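Local coordinates for penicillin-binding protein PbpB (Mycobacterium tuberculosis, PDB 6KGU) that synthesises cross-linked peptidoglycan from lipid intermediates for the mycobacterial cell wall, its penicillin-sensitive transpeptidase domain being the target of beta-lactams such as aztreonam, at residues Gly19-Leu29 against Gly190-Asn199; Arg447-Gln458 against Gly554-Thr562. All coordinates share one frame; numbering follows the deposited sequence.

Contact 1. Residues Gly19-Leu29 against Gly190-Asn199; sequences GSIVDRNNDRL and GSTVVLTLDN
A parallel strand pair at the middle of a six-stranded mixed sheet joins Ile21-Val22, in the segment that belongs to the PBP dimerisation-domain family, to Val193-Val194. Val193 N bonds to Ser20 O, Val22 N to Val193 O (3.0 Å), and Leu195 N to Val22 O. The branched side chains suit this buried pairing: on one face CG2 of Ile21 meets CD1 of Leu195 at 3.7 Å, and CD1 of Leu29 packs against the same methyl; on the other, CG2 of Val22 touches CG2 of Val194. Past the strands, Asp23 turns back in an Asx turn. Its CG stands between the backbone N and the carbonyl carbon (chi1 83°), which puts OD1 over the turn, where the N atoms of Asn25 and Asp27 reach it from opposite faces of the carboxylate. OD2 of Asp23 accepts from Asn199 N (2.9 Å) on its anti lone pair; Asn199 is the first residue of helix 199-216, just after the N-cap Asp198, so one carboxylate holds the turn and the helix start together. Arg24 N donates almost straight to Leu197 O, while its long side chain, bent at chi3, carries NH1 to Thr196 O (2.9 Å) and to a salt bridge with Glu232. The side-chain amide of Asn199 adds a second tie to the same turn region: ND2 reaches OD2 of Asp27 at 2.7 Å, with the amide and carboxylate planes 73° apart.

Contact 2. Residues Arg447-Gln458 against Gly554-Thr562; sequences RAVVQRDPMGYQ and GPPLVLQAT
Two glutamines reach the tail at Leu557 and at Leu559-Gln560 by different torsions: Gln451 leaves with CG opposite its backbone N (chi1 173°) and runs out extended, whereas Gln458 folds at chi2 (-55°) to bring its amide beside Leu559 and Gln560. The Gln451 amide grips both polar atoms of the Leu557 backbone: Leu557 N donates to OE1 of Gln451 at 3.0 Å, in the carbonyl plane, and NE2 of Gln451 returns a bond to Leu557 O at 2.9 Å. The same NE2 also donates to Gln458 O, so one NH2 group closes its own loop and holds the tail. Gln458 OE1 accepts from two successive amides, Leu559 N at 2.8 Å and Gln560 N at 3.1 Å, and its NE2 donates to Gln560 O at 3.0 Å. Beneath these bonds, CB of Ala448, a small side chain that both leucines can approach closely, lies against CD2 of Leu557 and CD1 of Leu559 (3.8 Å to the latter), with helix 317-323 also touching Ala448 and Leu559. NE2 of Gln560 approaches CD1 of Tyr457 obliquely. Glutamine, with donor and acceptor on one flat group, serves main-chain N-H and C=O alike; two such amides hold the irregular tail by its backbone, which also bonds to Thr316 and Pro314.

Both segments of contact 1 precede those of contact 2 in sequence. The two contacts lie about 44 Å apart between centres, flanking the middle of the molecule, with nearest atoms about 24 Å from each other, and they share no sheet. Contact 1 sits in the mixed sheet and ends at helix 199-216, which leads to strand 220-227 of the antiparallel sheet of the transpeptidase domain. Contact 2 lies beyond that sheet, where the loop between helix 436-445 and strand 473-483 receives the tail that follows helix 531-544. One contact therefore marks the passage into the catalytic domain, and the other fastens the chain's C-terminal end to it.

Contact 1. Residues Gly19-Leu29 against Gly190-Asn199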
loop_
_atom_site.group_PDB
_atom_site.type_symbol
_atom_site.label_atom_id
_atom_site.label_comp_id
_atom_site.label_asym_id
_atom_site.label_seq_id
_atom_site.Cartn_x
_atom_site.Cartn_y
_atom_site.Cartn_z
ATOM N N GLY A 19 -2.870 -0.801 29.585
ATOM C CA GLY A 19 -2.721 0.455 28.884
ATOM C C GLY A 19 -3.665 0.569 27.696
ATOM O O GLY A 19 -4.307 -0.389 27.256
ATOM N N SER A 20 -3.764 1.782 27.173
ATOM C CA SER A 20 -4.659 2.099 26.069
ATOM C C SER A 20 -3.922 2.062 24.735
ATOM O O SER A 20 -2.694 2.127 24.675
ATOM C CB SER A 20 -5.291 3.481 26.266
ATOM O OG SER A 20 -6.116 3.506 27.416
ATOM N N ILE A 21 -4.698 1.977 23.657
ATOM C CA ILE A 21 -4.203 2.135 22.295
ATOM C C ILE A 21 -4.922 3.347 21.717
ATOM O O ILE A 21 -6.156 3.361 21.652
ATOM C CB ILE A 21 -4.456 0.881 21.431
ATOM C CG1 ILE A 21 -3.775 -0.358 22.030
ATOM C CG2 ILE A 21 -3.998 1.132 19.979
ATOM C CD1 ILE A 21 -4.089 -1.677 21.309
ATOM N N VAL A 22 -4.158 4.369 21.319
ATOM C CA VAL A 22 -4.723 5.619 20.827
ATOM C C VAL A 22 -4.089 5.945 19.480
ATOM O O VAL A 22 -3.048 5.401 19.114
ATOM C CB VAL A 22 -4.516 6.792 21.827
ATOM C CG1 VAL A 22 -4.983 6.403 23.224
ATOM C CG2 VAL A 22 -3.047 7.224 21.867
ATOM N N ASP A 23 -4.727 6.851 18.738
ATOM C CA ASP A 23 -4.190 7.268 17.451
ATOM C C ASP A 23 -3.191 8.411 17.671
ATOM O O ASP A 23 -2.912 8.802 18.805
ATOM C CB ASP A 23 -5.324 7.622 16.480
ATOM C CG ASP A 23 -5.870 9.068 16.651
ATOM O OD1 ASP A 23 -5.595 9.740 17.664
ATOM O OD2 ASP A 23 -6.612 9.522 15.742
ATOM N N ARG A 24 -2.635 8.949 16.575
ATOM C CA ARG A 24 -1.566 9.938 16.685
ATOM C C ARG A 24 -2.002 11.193 17.441
ATOM O O ARG A 24 -1.154 11.908 17.989
ATOM C CB ARG A 24 -1.042 10.306 15.291
ATOM C CG ARG A 24 -1.970 11.175 14.437
ATOM C CD ARG A 24 -1.438 11.336 12.989
ATOM N NE ARG A 24 -0.142 12.030 12.913
ATOM C CZ ARG A 24 1.017 11.469 12.577
ATOM N NH1 ARG A 24 1.090 10.185 12.269
ATOM N NH2 ARG A 24 2.118 12.206 12.539
ATOM N N ASN A 25 -3.301 11.465 17.500
ATOM C CA ASN A 25 -3.832 12.620 18.207
ATOM C C ASN A 25 -4.470 12.242 19.535
ATOM O O ASN A 25 -5.256 13.020 20.078
ATOM C CB ASN A 25 -4.830 13.351 17.314
ATOM C CG ASN A 25 -4.231 13.732 15.974
ATOM O OD1 ASN A 25 -3.133 14.293 15.915
ATOM N ND2 ASN A 25 -4.945 13.436 14.896
ATOM N N ASN A 26 -4.155 11.056 20.053
ATOM C CA ASN A 26 -4.634 10.543 21.333
ATOM C C ASN A 26 -6.125 10.241 21.346
ATOM O O ASN A 26 -6.705 10.066 22.411
ATOM C CB ASN A 26 -4.273 11.488 22.484
ATOM C CG ASN A 26 -2.924 11.172 23.064
ATOM O OD1 ASN A 26 -1.888 11.521 22.494
ATOM N ND2 ASN A 26 -2.922 10.474 24.197
ATOM N N ASP A 27 -6.761 10.138 20.190
ATOM C CA ASP A 27 -8.123 9.624 20.142
ATOM C C ASP A 27 -8.115 8.129 20.438
ATOM O O ASP A 27 -7.388 7.365 19.799
ATOM C CB ASP A 27 -8.738 9.896 18.773
ATOM C CG ASP A 27 -10.220 9.636 18.744
ATOM O OD1 ASP A 27 -10.915 10.074 19.687
ATOM O OD2 ASP A 27 -10.691 8.972 17.789
ATOM N N ARG A 28 -8.914 7.707 21.416
ATOM C CA ARG A 28 -8.802 6.343 21.916
ATOM C C ARG A 28 -9.365 5.340 20.918
ATOM O O ARG A 28 -10.449 5.535 20.363
ATOM C CB ARG A 28 -9.517 6.211 23.258
ATOM C CG ARG A 28 -8.857 7.021 24.378
ATOM C CD ARG A 28 -9.633 6.895 25.684
ATOM N NE ARG A 28 -11.006 7.382 25.556
ATOM C CZ ARG A 28 -11.925 7.287 26.512
ATOM N NH1 ARG A 28 -11.623 6.711 27.677
ATOM N NH2 ARG A 28 -13.147 7.766 26.304
ATOM N N LEU A 29 -8.614 4.268 20.687
ATOM C CA LEU A 29 -9.088 3.092 19.969
ATOM C C LEU A 29 -9.443 1.950 20.907
ATOM O O LEU A 29 -10.419 1.237 20.671
ATOM C CB LEU A 29 -8.023 2.627 18.964
ATOM C CG LEU A 29 -7.804 3.594 17.797
ATOM C CD1 LEU A 29 -6.456 3.358 17.098
ATOM C CD2 LEU A 29 -8.967 3.494 16.803
ATOM N N GLY A 190 0.271 -0.961 32.640
ATOM C CA GLY A 190 0.541 -1.014 31.212
ATOM C C GLY A 190 0.797 0.367 30.628
ATOM O O GLY A 190 0.172 1.354 31.011
ATOM N N SER A 191 1.712 0.429 29.670
ATOM C CA SER A 191 1.935 1.693 28.987
ATOM C C SER A 191 0.913 1.878 27.872
ATOM O O SER A 191 0.283 0.921 27.406
ATOM C CB SER A 191 3.353 1.750 28.420
ATOM O OG SER A 191 4.306 1.679 29.462
ATOM N N THR A 192 0.741 3.128 27.453
ATOM C CA THR A 192 -0.168 3.454 26.366
ATOM C C THR A 192 0.586 3.487 25.040
ATOM O O THR A 192 1.685 4.035 24.957
ATOM C CB THR A 192 -0.854 4.796 26.631
ATOM O OG1 THR A 192 -1.894 4.596 27.598
ATOM C CG2 THR A 192 -1.478 5.359 25.350
ATOM N N VAL A 193 -0.008 2.881 24.011
ATOM C CA VAL A 193 0.603 2.744 22.692
ATOM C C VAL A 193 -0.024 3.778 21.754
ATOM O O VAL A 193 -1.233 3.746 21.500
ATOM C CB VAL A 193 0.431 1.310 22.152
ATOM C CG1 VAL A 193 0.780 1.236 20.673
ATOM C CG2 VAL A 193 1.295 0.315 22.955
ATOM N N VAL A 194 0.794 4.694 21.238
ATOM C CA VAL A 194 0.349 5.755 20.332
ATOM C C VAL A 194 0.650 5.324 18.897
ATOM O O VAL A 194 1.815 5.129 18.536
ATOM C CB VAL A 194 1.045 7.091 20.646
ATOM C CG1 VAL A 194 0.530 8.194 19.718
ATOM C CG2 VAL A 194 0.880 7.480 22.142
ATOM N N LEU A 195 -0.389 5.175 18.074
ATOM C CA LEU A 195 -0.209 4.761 16.688
ATOM C C LEU A 195 0.028 5.968 15.780
ATOM O O LEU A 195 -0.303 7.106 16.118
ATOM C CB LEU A 195 -1.429 3.980 16.190
ATOM C CG LEU A 195 -1.807 2.771 17.059
ATOM C CD1 LEU A 195 -3.029 2.058 16.523
ATOM C CD2 LEU A 195 -0.624 1.802 17.149
ATOM N N THR A 196 0.596 5.699 14.602
ATOM C CA THR A 196 0.675 6.721 13.563
ATOM C C THR A 196 -0.672 6.992 12.898
ATOM O O THR A 196 -0.791 7.992 12.178
ATOM C CB THR A 196 1.695 6.307 12.496
ATOM O OG1 THR A 196 1.326 5.031 11.952
ATOM C CG2 THR A 196 3.093 6.199 13.094
ATOM N N LEU A 197 -1.663 6.109 13.093
ATOM C CA LEU A 197 -2.975 6.272 12.477
ATOM C C LEU A 197 -3.602 7.614 12.831
ATOM O O LEU A 197 -3.451 8.123 13.946
ATOM C CB LEU A 197 -3.943 5.160 12.916
ATOM C CG LEU A 197 -3.636 3.707 12.530
ATOM C CD1 LEU A 197 -4.761 2.770 13.015
ATOM C CD2 LEU A 197 -3.409 3.546 11.009
ATOM N N ASP A 198 -4.321 8.171 11.871
ATOM C CA ASP A 198 -5.215 9.298 12.084
ATOM C C ASP A 198 -6.629 8.746 11.958
ATOM O O ASP A 198 -7.044 8.349 10.866
ATOM C CB ASP A 198 -4.927 10.403 11.069
ATOM C CG ASP A 198 -5.838 11.608 11.224
ATOM O OD1 ASP A 198 -7.052 11.433 11.412
ATOM O OD2 ASP A 198 -5.327 12.737 11.136
ATOM N N ASN A 199 -7.370 8.745 13.073
ATOM C CA ASN A 199 -8.676 8.093 13.104
ATOM C C ASN A 199 -9.640 8.696 12.097
ATOM O O ASN A 199 -10.473 7.973 11.549
ATOM C CB ASN A 199 -9.266 8.148 14.513
ATOM C CG ASN A 199 -8.674 7.078 15.431
ATOM O OD1 ASN A 199 -7.855 6.258 15.000
ATOM N ND2 ASN A 199 -9.086 7.080 16.693
#

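Contact 2. Residues Arg447-Gln458 against Gly554-Thr562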
loop_
_atom_site.group_PDB
_atom_site.type_symbol
_atom_site.label_atom_id
_atom_site.label_comp_id
_atom_site.label_asym_id
_atom_site.label_seq_id
_atom_site.Cartn_x
_atom_site.Cartn_y
_atom_site.Cartn_z
ATOM N N ARG A 447 2.152 11.421 -13.849
ATOM C CA ARG A 447 0.971 12.254 -14.085
ATOM C C ARG A 447 0.260 11.853 -15.371
ATOM O O ARG A 447 -0.956 12.039 -15.498
ATOM C CB ARG A 447 1.349 13.740 -14.157
ATOM C CG ARG A 447 1.771 14.358 -12.829
ATOM C CD ARG A 447 2.227 15.813 -13.027
ATOM N NE ARG A 447 1.153 16.677 -13.512
ATOM C CZ ARG A 447 1.330 17.913 -13.986
ATOM N NH1 ARG A 447 2.547 18.459 -14.049
ATOM N NH2 ARG A 447 0.287 18.609 -14.397
ATOM N N ALA A 448 1.002 11.298 -16.335
ATOM C CA ALA A 448 0.389 10.891 -17.596
ATOM C C ALA A 448 -0.659 9.802 -17.400
ATOM O O ALA A 448 -1.618 9.713 -18.176
ATOM C CB ALA A 448 1.470 10.405 -18.564
ATOM N N VAL A 449 -0.496 8.968 -16.370
ATOM C CA VAL A 449 -1.431 7.873 -16.141
ATOM C C VAL A 449 -2.836 8.400 -15.870
ATOM O O VAL A 449 -3.830 7.792 -16.287
ATOM C CB VAL A 449 -0.916 6.991 -14.986
ATOM C CG1 VAL A 449 -2.033 6.071 -14.448
ATOM C CG2 VAL A 449 0.313 6.175 -15.440
ATOM N N VAL A 450 -2.953 9.546 -15.199
ATOM C CA VAL A 450 -4.266 10.076 -14.842
ATOM C C VAL A 450 -4.717 11.164 -15.804
ATOM O O VAL A 450 -5.742 11.811 -15.564
ATOM C CB VAL A 450 -4.293 10.589 -13.392
ATOM C CG1 VAL A 450 -3.844 9.486 -12.438
ATOM C CG2 VAL A 450 -3.413 11.827 -13.246
ATOM N N GLN A 451 -3.992 11.370 -16.901
ATOM C CA GLN A 451 -4.356 12.405 -17.852
ATOM C C GLN A 451 -5.461 11.932 -18.783
ATOM O O GLN A 451 -5.421 10.821 -19.323
ATOM C CB GLN A 451 -3.142 12.839 -18.672
ATOM C CG GLN A 451 -3.479 13.804 -19.816
ATOM C CD GLN A 451 -2.234 14.442 -20.398
ATOM O OE1 GLN A 451 -1.597 15.272 -19.753
ATOM N NE2 GLN A 451 -1.866 14.037 -21.604
ATOM N N ARG A 452 -6.440 12.801 -18.979
ATOM C CA ARG A 452 -7.609 12.542 -19.803
ATOM C C ARG A 452 -7.400 13.141 -21.192
ATOM O O ARG A 452 -6.817 14.221 -21.327
ATOM C CB ARG A 452 -8.853 13.147 -19.127
ATOM C CG ARG A 452 -10.172 12.583 -19.598
ATOM C CD ARG A 452 -11.364 13.066 -18.760
ATOM N NE ARG A 452 -11.612 12.260 -17.562
ATOM C CZ ARG A 452 -12.048 11.000 -17.577
ATOM N NH1 ARG A 452 -12.253 10.377 -18.725
ATOM N NH2 ARG A 452 -12.259 10.350 -16.439
ATOM N N ASP A 453 -7.841 12.424 -22.227
ATOM C CA ASP A 453 -7.787 12.990 -23.574
ATOM C C ASP A 453 -9.009 12.547 -24.369
ATOM O O ASP A 453 -9.163 11.357 -24.672
ATOM C CB ASP A 453 -6.505 12.595 -24.322
ATOM C CG ASP A 453 -6.423 13.230 -25.715
ATOM O OD1 ASP A 453 -7.307 14.047 -26.049
ATOM O OD2 ASP A 453 -5.485 12.928 -26.485
ATOM N N PRO A 454 -9.886 13.484 -24.738
ATOM C CA PRO A 454 -11.069 13.104 -25.531
ATOM C C PRO A 454 -10.726 12.385 -26.824
ATOM O O PRO A 454 -11.406 11.418 -27.186
ATOM C CB PRO A 454 -11.756 14.451 -25.794
ATOM C CG PRO A 454 -11.271 15.350 -24.706
ATOM C CD PRO A 454 -9.870 14.917 -24.405
ATOM N N MET A 455 -9.674 12.817 -27.520
ATOM C CA MET A 455 -9.234 12.153 -28.743
ATOM C C MET A 455 -8.470 10.862 -28.481
ATOM O O MET A 455 -7.914 10.287 -29.427
ATOM C CB MET A 455 -8.374 13.103 -29.571
ATOM C CG MET A 455 -9.154 14.248 -30.195
ATOM S SD MET A 455 -10.487 13.647 -31.256
ATOM C CE MET A 455 -9.586 12.622 -32.425
ATOM N N GLY A 456 -8.411 10.403 -27.233
ATOM C CA GLY A 456 -7.790 9.133 -26.912
ATOM C C GLY A 456 -6.275 9.139 -26.946
ATOM O O GLY A 456 -5.629 8.450 -26.143
ATOM N N TYR A 457 -5.694 9.926 -27.858
ATOM C CA TYR A 457 -4.274 9.771 -28.158
ATOM C C TYR A 457 -3.403 10.024 -26.929
ATOM O O TYR A 457 -2.456 9.274 -26.675
ATOM C CB TYR A 457 -3.880 10.683 -29.320
ATOM C CG TYR A 457 -4.490 10.261 -30.650
ATOM C CD1 TYR A 457 -4.214 9.007 -31.198
ATOM C CD2 TYR A 457 -5.345 11.110 -31.354
ATOM C CE1 TYR A 457 -4.774 8.609 -32.406
ATOM C CE2 TYR A 457 -5.910 10.718 -32.572
ATOM C CZ TYR A 457 -5.619 9.467 -33.088
ATOM O OH TYR A 457 -6.169 9.065 -34.286
ATOM N N GLN A 458 -3.710 11.057 -26.140
ATOM C CA GLN A 458 -2.873 11.404 -24.997
ATOM C C GLN A 458 -3.529 11.051 -23.665
ATOM O O GLN A 458 -3.326 11.751 -22.668
ATOM C CB GLN A 458 -2.481 12.887 -25.011
ATOM C CG GLN A 458 -1.994 13.442 -26.347
ATOM C CD GLN A 458 -0.826 12.660 -26.929
ATOM O OE1 GLN A 458 -0.063 12.011 -26.203
ATOM N NE2 GLN A 458 -0.690 12.708 -28.243
ATOM N N GLY A 554 0.552 22.234 -15.901
ATOM C CA GLY A 554 1.026 22.965 -17.069
ATOM C C GLY A 554 0.363 22.562 -18.381
ATOM O O GLY A 554 -0.864 22.480 -18.468
ATOM N N PRO A 555 1.165 22.329 -19.413
ATOM C CA PRO A 555 0.620 21.835 -20.688
ATOM C C PRO A 555 0.456 20.325 -20.655
ATOM O O PRO A 555 1.091 19.648 -19.835
ATOM C CB PRO A 555 1.683 22.262 -21.709
ATOM C CG PRO A 555 2.966 22.245 -20.921
ATOM C CD PRO A 555 2.618 22.562 -19.476
ATOM N N PRO A 556 -0.394 19.759 -21.517
ATOM C CA PRO A 556 -0.634 18.308 -21.472
ATOM C C PRO A 556 0.631 17.512 -21.783
ATOM O O PRO A 556 1.411 17.862 -22.670
ATOM C CB PRO A 556 -1.706 18.086 -22.549
ATOM C CG PRO A 556 -2.333 19.438 -22.777
ATOM C CD PRO A 556 -1.255 20.445 -22.501
ATOM N N LEU A 557 0.831 16.431 -21.036
ATOM C CA LEU A 557 1.961 15.550 -21.303
ATOM C C LEU A 557 1.737 14.815 -22.616
ATOM O O LEU A 557 0.602 14.507 -22.999
ATOM C CB LEU A 557 2.147 14.547 -20.157
ATOM C CG LEU A 557 2.386 15.062 -18.725
ATOM C CD1 LEU A 557 1.126 15.633 -18.059
ATOM C CD2 LEU A 557 2.955 13.970 -17.838
ATOM N N VAL A 558 2.828 14.530 -23.317
ATOM C CA VAL A 558 2.765 13.798 -24.575
ATOM C C VAL A 558 3.140 12.344 -24.322
ATOM O O VAL A 558 4.283 12.035 -23.950
ATOM C CB VAL A 558 3.670 14.418 -25.646
ATOM C CG1 VAL A 558 3.575 13.586 -26.910
ATOM C CG2 VAL A 558 3.259 15.876 -25.905
ATOM N N LEU A 559 2.176 11.457 -24.557
ATOM C CA LEU A 559 2.339 10.015 -24.433
ATOM C C LEU A 559 2.610 9.344 -25.766
ATOM O O LEU A 559 3.217 8.264 -25.806
ATOM C CB LEU A 559 1.076 9.384 -23.830
ATOM C CG LEU A 559 0.664 9.674 -22.377
ATOM C CD1 LEU A 559 0.347 11.154 -22.140
ATOM C CD2 LEU A 559 -0.544 8.794 -21.995
ATOM N N GLN A 560 2.158 9.967 -26.848
ATOM C CA GLN A 560 2.244 9.400 -28.184
ATOM C C GLN A 560 2.612 10.533 -29.125
ATOM O O GLN A 560 1.916 11.552 -29.168
ATOM C CB GLN A 560 0.911 8.765 -28.571
ATOM C CG GLN A 560 0.905 7.950 -29.823
ATOM C CD GLN A 560 -0.480 7.377 -30.099
ATOM O OE1 GLN A 560 -1.144 6.860 -29.198
ATOM N NE2 GLN A 560 -0.926 7.486 -31.345
ATOM N N ALA A 561 3.712 10.368 -29.844
ATOM C CA ALA A 561 4.218 11.384 -30.750
ATOM C C ALA A 561 3.520 11.230 -32.103
ATOM O O ALA A 561 2.473 10.587 -32.204
ATOM C CB ALA A 561 5.745 11.265 -30.852
ATOM N N THR A 562 4.096 11.802 -33.153
ATOM C CA THR A 562 3.612 11.580 -34.514
ATOM C C THR A 562 4.156 10.251 -35.027
ATOM O O THR A 562 3.440 9.475 -35.664
ATOM C CB THR A 562 4.036 12.733 -35.466
ATOM O OG1 THR A 562 3.557 13.983 -34.949
ATOM C CG2 THR A 562 3.475 12.525 -36.874
#